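Protein synthesis inhibitor I (Hordeum vulgare, PDB 4FBC) is a plant protein of the ribosome-inactivating family, which inhibits protein synthesis. Local coordinates at residues Gly185-Ala188 with Gly189-Pro193; Leu69-Ser72 with Pro73-Gly77; Val21-Ser24 with Ser25-Ala29. The protein carries 3 engineered substitutions. All coordinates share one frame; numbering follows the deposited sequence.

Interaction 1 of 3, residues Gly185-Ala188 with Gly189-Pro193; sequences GFVA and GLLHP
Gly185-Ala188 and Gly189-Leu191 form the C-terminal turn of helix 181-190, and the backbone bonding changes as the chain leaves the helix. Gly189 N still reaches back four residues, to Gly185 O at 3.0 Å. The next amide, Leu190 N, is held mainly by Val187 O at 3.0 Å, and Leu191 N by Ala188 O at 3.3 Å with an N-H...O angle of 151°. These are bonds to the third residue back, as in a 3-10 turn; the alternatives to Phe186 O and Val187 O are weak. Gly189 keeps ordinary right-handed helical angles, whereas psi of 122° at Leu191 carries the chain away extended.

The side chains work on two flanks. On one, the Phe186 side chain, with CG anti to the backbone N (chi1 172°), leans forward along the helix toward Leu190 and offers it a ring face: Leu190 CG lies over the ring and CD1 rests 3.7 Å from Phe186 CE2. Leu134 touches both residues. On the other, Leu191 folds CG against Val187 O at 3.4 Å, while the CD1 methyl lies 4.5 Å from Val187 CG1; this branched aliphatic pair is buried against Tyr28 of helix 25-39. The small Ala188 also lies on Tyr28, and its carbonyl oxygen is bonded by Ser25 OG as well as by Leu191 N. Such a shift from four- to three-residue bonding is characteristic of the C-terminal turn of an alpha helix.

Interaction 2 of 3, residues Leu69-Ser72 with Pro73-Gly77; sequences LKAS and PTSAG
Ser72 OG is gripped by three groups of the following turn. Ser75 OG lies 2.6 Å from it in a short hydroxyl-hydroxyl hydrogen bond, Thr74 OG1 donates to it from 3.2 Å, and Thr74 N donates from 3.3 Å with an N-H...O angle of 150°. The last bond makes an ST turn, and it is superposed on a type I beta turn closed by Ser75 N to Ser72 O at 3.1 Å. Pro73 suits the second position of that turn because its ring fixes phi near the -60° required. Thr74 follows, its OG1 placed between its own N and carbonyl carbon (chi1 57°), which swings the hydroxyl back to Ser72.

Lys70 closes the other side. Its CG passes 3.8 Å from Gly77 CA; the chain then bends at chi3 and lays CE 3.2 Å from Ser75 O. NZ then donates to Pro73 O at 3.0 Å, approaching from above the carbonyl plane. Lysine suits the place because its long chain can span the loop and bring an ammonium group to Pro73 O.

The loop joins antiparallel strands 64-70 and 78-83, and Leu69 pairs with Leu78 through the backbone. With Ser72 OG taking Thr74 N, Ser75 N closing on Ser72 O and the Lys70 ammonium on Pro73 O, this surface connection is held by hydrogen bonding far more than by apolar packing.

Interaction 3 of 3, residues Val21-Ser24 with Ser25-Ala29; sequences VQAS and SADYA
The backbone passes from an extended Ser24 (psi 163°) into right-handed helical angles at Ser25, and the first helical bond runs from Tyr28 N to Ser24 O, 3.0 Å long and fairly straight at 151°. Ser24 is thus the N-cap of helix 25-39. Its hydroxyl does the work of the missing preceding turn: OG accepts from Asp27 N at 3.1 Å, with an N-H...O angle of 158°. Serine fits here because its short side chain, with OG tucked between its own N and carbonyl carbon, turns the oxygen back over the first helical turn to meet an amide that has no residue four places earlier within the helix.

The carboxylate of Asp27, three residues on, folds back toward the N-terminus and presents a face to Ser24 OG, which stands over CG at 3.3 Å. In a full capping box this acidic side chain would accept directly from the N-cap amide; here a water takes the intermediate position. A negative charge at the helix start is probably also favoured by the helix dipole. The Ala23 methyl packs against Asp27, CB lying 4.1 Å from Asp27 CB.

Tyr28 points the opposite way, into the buried interior, where its OH is hydrogen-bonded to Met173 O, while its CB rests beside Ser24 O. The turn before the cap is itself fastened to helix 136-147, since Val21 O and Ala23 O both accept hydrogen bonds from Arg136 NH1. At the cap the bridging water accepts from Ser24 N at 2.8 Å and donates to Asp27 OD2 at 2.9 Å.

Overall arrangement
From the N terminus, interaction 3 comes first, turning the chain from strand 16-20 into helix 25-39. Interaction 2 follows, closing the loop between strands 64-70 and 78-83 of the mixed sheet. Interaction 1 comes last, where helix 181-190 ends. The three are in series, with none nested or crossing. Interaction 3 is the middle piece in space: Val21 N probably donates a hydrogen bond to Lys70 O, tying the segment to the end of strand 64-70, while Ser25 and Tyr28 pack on the end of helix 181-190. Interactions 1 and 2 do not touch, their nearest atoms being about 10 Å apart. Residues 21-29 therefore link the sheet to the helical part of the fold.

Interaction 1 of 3, residues Gly185-Ala188 with Gly189-Pro193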
loop_
_atom_site.group_PDB
_atom_site.type_symbol
_atom_site.label_atom_id
_atom_site.label_comp_id
_atom_site.label_asym_id
_atom_site.label_seq_id
_atom_site.Cartn_x
_atom_site.Cartn_y
_atom_site.Cartn_z
ATOM N N GLY A 185 -2.265 11.869 -3.847
ATOM C CA GLY A 185 -2.346 13.267 -4.239
ATOM C C GLY A 185 -1.593 14.167 -3.264
ATOM O O GLY A 185 -0.917 15.114 -3.678
ATOM N N PHE A 186 -1.726 13.883 -1.970
ATOM C CA PHE A 186 -0.998 14.612 -0.920
ATOM C C PHE A 186 0.523 14.490 -1.087
ATOM O O PHE A 186 1.255 15.493 -1.039
ATOM C CB PHE A 186 -1.444 14.123 0.469
ATOM C CG PHE A 186 -0.617 14.675 1.620
ATOM C CD1 PHE A 186 -0.920 15.908 2.180
ATOM C CD2 PHE A 186 0.438 13.939 2.150
ATOM C CE1 PHE A 186 -0.166 16.414 3.246
ATOM C CE2 PHE A 186 1.205 14.439 3.211
ATOM C CZ PHE A 186 0.899 15.674 3.758
ATOM N N VAL A 187 1.004 13.268 -1.289
ATOM C CA VAL A 187 2.424 13.055 -1.518
ATOM C C VAL A 187 2.886 13.716 -2.826
ATOM O O VAL A 187 3.956 14.319 -2.877
ATOM C CB VAL A 187 2.785 11.561 -1.524
ATOM C CG1 VAL A 187 4.241 11.369 -1.918
ATOM C CG2 VAL A 187 2.511 10.949 -0.146
ATOM N N ALA A 188 2.075 13.612 -3.876
ATOM C CA ALA A 188 2.426 14.226 -5.158
ATOM C C ALA A 188 2.571 15.729 -4.967
ATOM O O ALA A 188 3.389 16.371 -5.629
ATOM C CB ALA A 188 1.349 13.928 -6.211
ATOM N N GLY A 189 1.778 16.278 -4.051
ATOM C CA GLY A 189 1.775 17.709 -3.780
ATOM C C GLY A 189 3.010 18.198 -3.055
ATOM O O GLY A 189 3.308 19.397 -3.075
ATOM N N LEU A 190 3.724 17.278 -2.408
ATOM C CA LEU A 190 4.956 17.607 -1.693
ATOM C C LEU A 190 6.193 17.521 -2.587
ATOM O O LEU A 190 7.269 17.996 -2.211
ATOM C CB LEU A 190 5.140 16.683 -0.485
ATOM C CG LEU A 190 4.051 16.722 0.588
ATOM C CD1 LEU A 190 4.343 15.669 1.667
ATOM C CD2 LEU A 190 3.913 18.110 1.205
ATOM N N LEU A 191 6.045 16.909 -3.761
ATOM C CA LEU A 191 7.176 16.699 -4.666
ATOM C C LEU A 191 7.282 17.838 -5.668
ATOM O O LEU A 191 6.336 18.103 -6.412
ATOM C CB LEU A 191 7.033 15.367 -5.403
ATOM C CG LEU A 191 6.939 14.166 -4.459
ATOM C CD1 LEU A 191 6.803 12.883 -5.237
ATOM C CD2 LEU A 191 8.148 14.117 -3.534
ATOM N N HIS A 192 8.432 18.509 -5.675
ATOM C CA HIS A 192 8.637 19.680 -6.528
ATOM C C HIS A 192 9.988 19.597 -7.236
ATOM O O HIS A 192 10.854 18.824 -6.833
ATOM C CB HIS A 192 8.592 20.955 -5.684
ATOM C CG HIS A 192 7.374 21.079 -4.822
ATOM N ND1 HIS A 192 6.131 21.388 -5.332
ATOM C CD2 HIS A 192 7.214 20.964 -3.484
ATOM C CE1 HIS A 192 5.255 21.441 -4.345
ATOM N NE2 HIS A 192 5.886 21.191 -3.212
ATOM N N PRO A 193 10.179 20.403 -8.296
ATOM C CA PRO A 193 11.503 20.485 -8.924
ATOM C C PRO A 193 12.532 21.099 -7.975
ATOM O O PRO A 193 12.167 21.679 -6.941
ATOM C CB PRO A 193 11.267 21.414 -10.121
ATOM C CG PRO A 193 9.803 21.335 -10.392
ATOM C CD PRO A 193 9.163 21.164 -9.045
#

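Interaction 2 of 3, residues Leu69-Ser72 with Pro73-Gly77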
loop_
_atom_site.group_PDB
_atom_site.type_symbol
_atom_site.label_atom_id
_atom_site.label_comp_id
_atom_site.label_asym_id
_atom_site.label_seq_id
_atom_site.Cartn_x
_atom_site.Cartn_y
_atom_site.Cartn_z
ATOM N N LEU A 69 12.849 1.314 -5.207
ATOM C CA LEU A 69 13.019 2.735 -4.956
ATOM C C LEU A 69 14.492 3.088 -5.115
ATOM O O LEU A 69 15.341 2.584 -4.380
ATOM C CB LEU A 69 12.527 3.102 -3.554
ATOM C CG LEU A 69 11.046 2.832 -3.281
ATOM C CD1 LEU A 69 10.684 3.155 -1.834
ATOM C CD2 LEU A 69 10.161 3.627 -4.248
ATOM N N LYS A 70 14.790 3.962 -6.073
ATOM C CA LYS A 70 16.171 4.287 -6.420
ATOM C C LYS A 70 16.555 5.704 -5.989
ATOM O O LYS A 70 15.786 6.641 -6.171
ATOM C CB LYS A 70 16.365 4.126 -7.933
ATOM C CG LYS A 70 16.070 2.716 -8.431
ATOM C CD LYS A 70 15.984 2.637 -9.951
ATOM C CE LYS A 70 17.263 3.111 -10.611
ATOM N NZ LYS A 70 17.320 2.712 -12.046
ATOM N N ALA A 71 17.753 5.858 -5.429
ATOM C CA ALA A 71 18.246 7.179 -5.047
ATOM C C ALA A 71 18.460 8.058 -6.276
ATOM O O ALA A 71 18.450 9.288 -6.179
ATOM C CB ALA A 71 19.536 7.056 -4.260
ATOM N N SER A 72 18.654 7.412 -7.425
ATOM C CA SER A 72 18.957 8.092 -8.682
ATOM C C SER A 72 18.755 7.115 -9.846
ATOM O O SER A 72 18.686 5.903 -9.625
ATOM C CB SER A 72 20.402 8.597 -8.671
ATOM O OG SER A 72 21.278 7.617 -9.204
ATOM N N PRO A 73 18.651 7.631 -11.090
ATOM C CA PRO A 73 18.421 6.760 -12.256
ATOM C C PRO A 73 19.484 5.677 -12.494
ATOM O O PRO A 73 19.206 4.703 -13.202
ATOM C CB PRO A 73 18.408 7.747 -13.428
ATOM C CG PRO A 73 17.918 9.020 -12.826
ATOM C CD PRO A 73 18.509 9.058 -11.443
ATOM N N THR A 74 20.668 5.841 -11.912
ATOM C CA THR A 74 21.751 4.875 -12.090
ATOM C C THR A 74 21.894 3.933 -10.895
ATOM O O THR A 74 22.391 2.815 -11.032
ATOM C CB THR A 74 23.106 5.581 -12.339
ATOM O OG1 THR A 74 23.398 6.479 -11.257
ATOM C CG2 THR A 74 23.073 6.356 -13.636
ATOM N N SER A 75 21.439 4.393 -9.731
ATOM C CA SER A 75 21.650 3.700 -8.462
ATOM C C SER A 75 20.916 2.365 -8.345
ATOM O O SER A 75 19.857 2.168 -8.946
ATOM C CB SER A 75 21.232 4.601 -7.296
ATOM O OG SER A 75 21.890 5.851 -7.340
ATOM N N ALA A 76 21.484 1.450 -7.559
ATOM C CA ALA A 76 20.793 0.213 -7.218
ATOM C C ALA A 76 19.638 0.552 -6.288
ATOM O O ALA A 76 19.798 1.331 -5.342
ATOM C CB ALA A 76 21.746 -0.781 -6.551
ATOM N N GLY A 77 18.473 -0.023 -6.557
ATOM C CA GLY A 77 17.292 0.314 -5.788
ATOM C C GLY A 77 17.106 -0.518 -4.537
ATOM O O GLY A 77 17.619 -1.633 -4.442
#

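Interaction 3 of 3, residues Val21-Ser24 with Ser25-Ala29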
loop_
_atom_site.group_PDB
_atom_site.type_symbol
_atom_site.label_atom_id
_atom_site.label_comp_id
_atom_site.label_asym_id
_atom_site.label_seq_id
_atom_site.Cartn_x
_atom_site.Cartn_y
_atom_site.Cartn_z
ATOM N N VAL A 21 13.606 8.442 -6.651
ATOM C CA VAL A 21 13.148 9.370 -5.614
ATOM C C VAL A 21 13.388 10.844 -5.947
ATOM O O VAL A 21 12.844 11.726 -5.281
ATOM C CB VAL A 21 13.737 9.050 -4.207
ATOM C CG1 VAL A 21 13.527 7.587 -3.864
ATOM C CG2 VAL A 21 15.213 9.400 -4.131
ATOM N N GLN A 22 14.197 11.116 -6.967
ATOM C CA GLN A 22 14.419 12.499 -7.392
ATOM C C GLN A 22 13.528 12.895 -8.576
ATOM O O GLN A 22 13.609 14.025 -9.073
ATOM C CB GLN A 22 15.905 12.752 -7.705
ATOM C CG GLN A 22 16.837 12.685 -6.480
ATOM C CD GLN A 22 16.533 13.748 -5.413
ATOM O OE1 GLN A 22 16.263 14.917 -5.725
ATOM N NE2 GLN A 22 16.583 13.341 -4.146
ATOM N N ALA A 23 12.667 11.974 -9.016
ATOM C CA ALA A 23 11.824 12.210 -10.198
ATOM C C ALA A 23 10.658 13.165 -9.924
ATOM O O ALA A 23 10.394 13.535 -8.778
ATOM C CB ALA A 23 11.317 10.895 -10.779
ATOM N N SER A 24 9.968 13.572 -10.988
ATOM C CA SER A 24 8.921 14.587 -10.883
ATOM C C SER A 24 7.668 14.065 -10.201
ATOM O O SER A 24 7.457 12.849 -10.101
ATOM C CB SER A 24 8.525 15.108 -12.265
ATOM O OG SER A 24 7.852 14.097 -13.004
ATOM N N SER A 25 6.834 15.003 -9.760
ATOM C CA SER A 25 5.528 14.703 -9.182
ATOM C C SER A 25 4.665 13.939 -10.176
ATOM O O SER A 25 3.935 13.019 -9.799
ATOM C CB SER A 25 4.827 16.002 -8.774
ATOM O OG SER A 25 3.578 15.741 -8.169
ATOM N N ALA A 26 4.744 14.314 -11.451
ATOM C CA ALA A 26 3.986 13.623 -12.479
ATOM C C ALA A 26 4.410 12.162 -12.588
ATOM O O ALA A 26 3.573 11.280 -12.754
ATOM C CB ALA A 26 4.149 14.319 -13.821
ATOM N N ASP A 27 5.716 11.918 -12.528
ATOM C CA ASP A 27 6.232 10.558 -12.598
ATOM C C ASP A 27 5.835 9.742 -11.364
ATOM O O ASP A 27 5.610 8.532 -11.461
ATOM C CB ASP A 27 7.758 10.556 -12.765
ATOM C CG ASP A 27 8.201 11.052 -14.136
ATOM O OD1 ASP A 27 7.327 11.350 -14.973
ATOM O OD2 ASP A 27 9.427 11.132 -14.366
ATOM N N TYR A 28 5.749 10.403 -10.217
ATOM C CA TYR A 28 5.274 9.716 -9.014
ATOM C C TYR A 28 3.820 9.278 -9.185
ATOM O O TYR A 28 3.465 8.138 -8.891
ATOM C CB TYR A 28 5.445 10.599 -7.774
ATOM C CG TYR A 28 4.782 10.025 -6.538
ATOM C CD1 TYR A 28 5.417 9.054 -5.765
ATOM C CD2 TYR A 28 3.524 10.450 -6.149
ATOM C CE1 TYR A 28 4.810 8.535 -4.617
ATOM C CE2 TYR A 28 2.911 9.941 -5.013
ATOM C CZ TYR A 28 3.554 8.978 -4.263
ATOM O OH TYR A 28 2.930 8.484 -3.138
ATOM N N ALA A 29 2.980 10.179 -9.683
ATOM C CA ALA A 29 1.574 9.860 -9.921
ATOM C C ALA A 29 1.441 8.705 -10.906
ATOM O O ALA A 29 0.611 7.812 -10.725
ATOM C CB ALA A 29 0.827 11.091 -10.433
HETATM O O HOH W 1 11.052 13.354 -13.607
#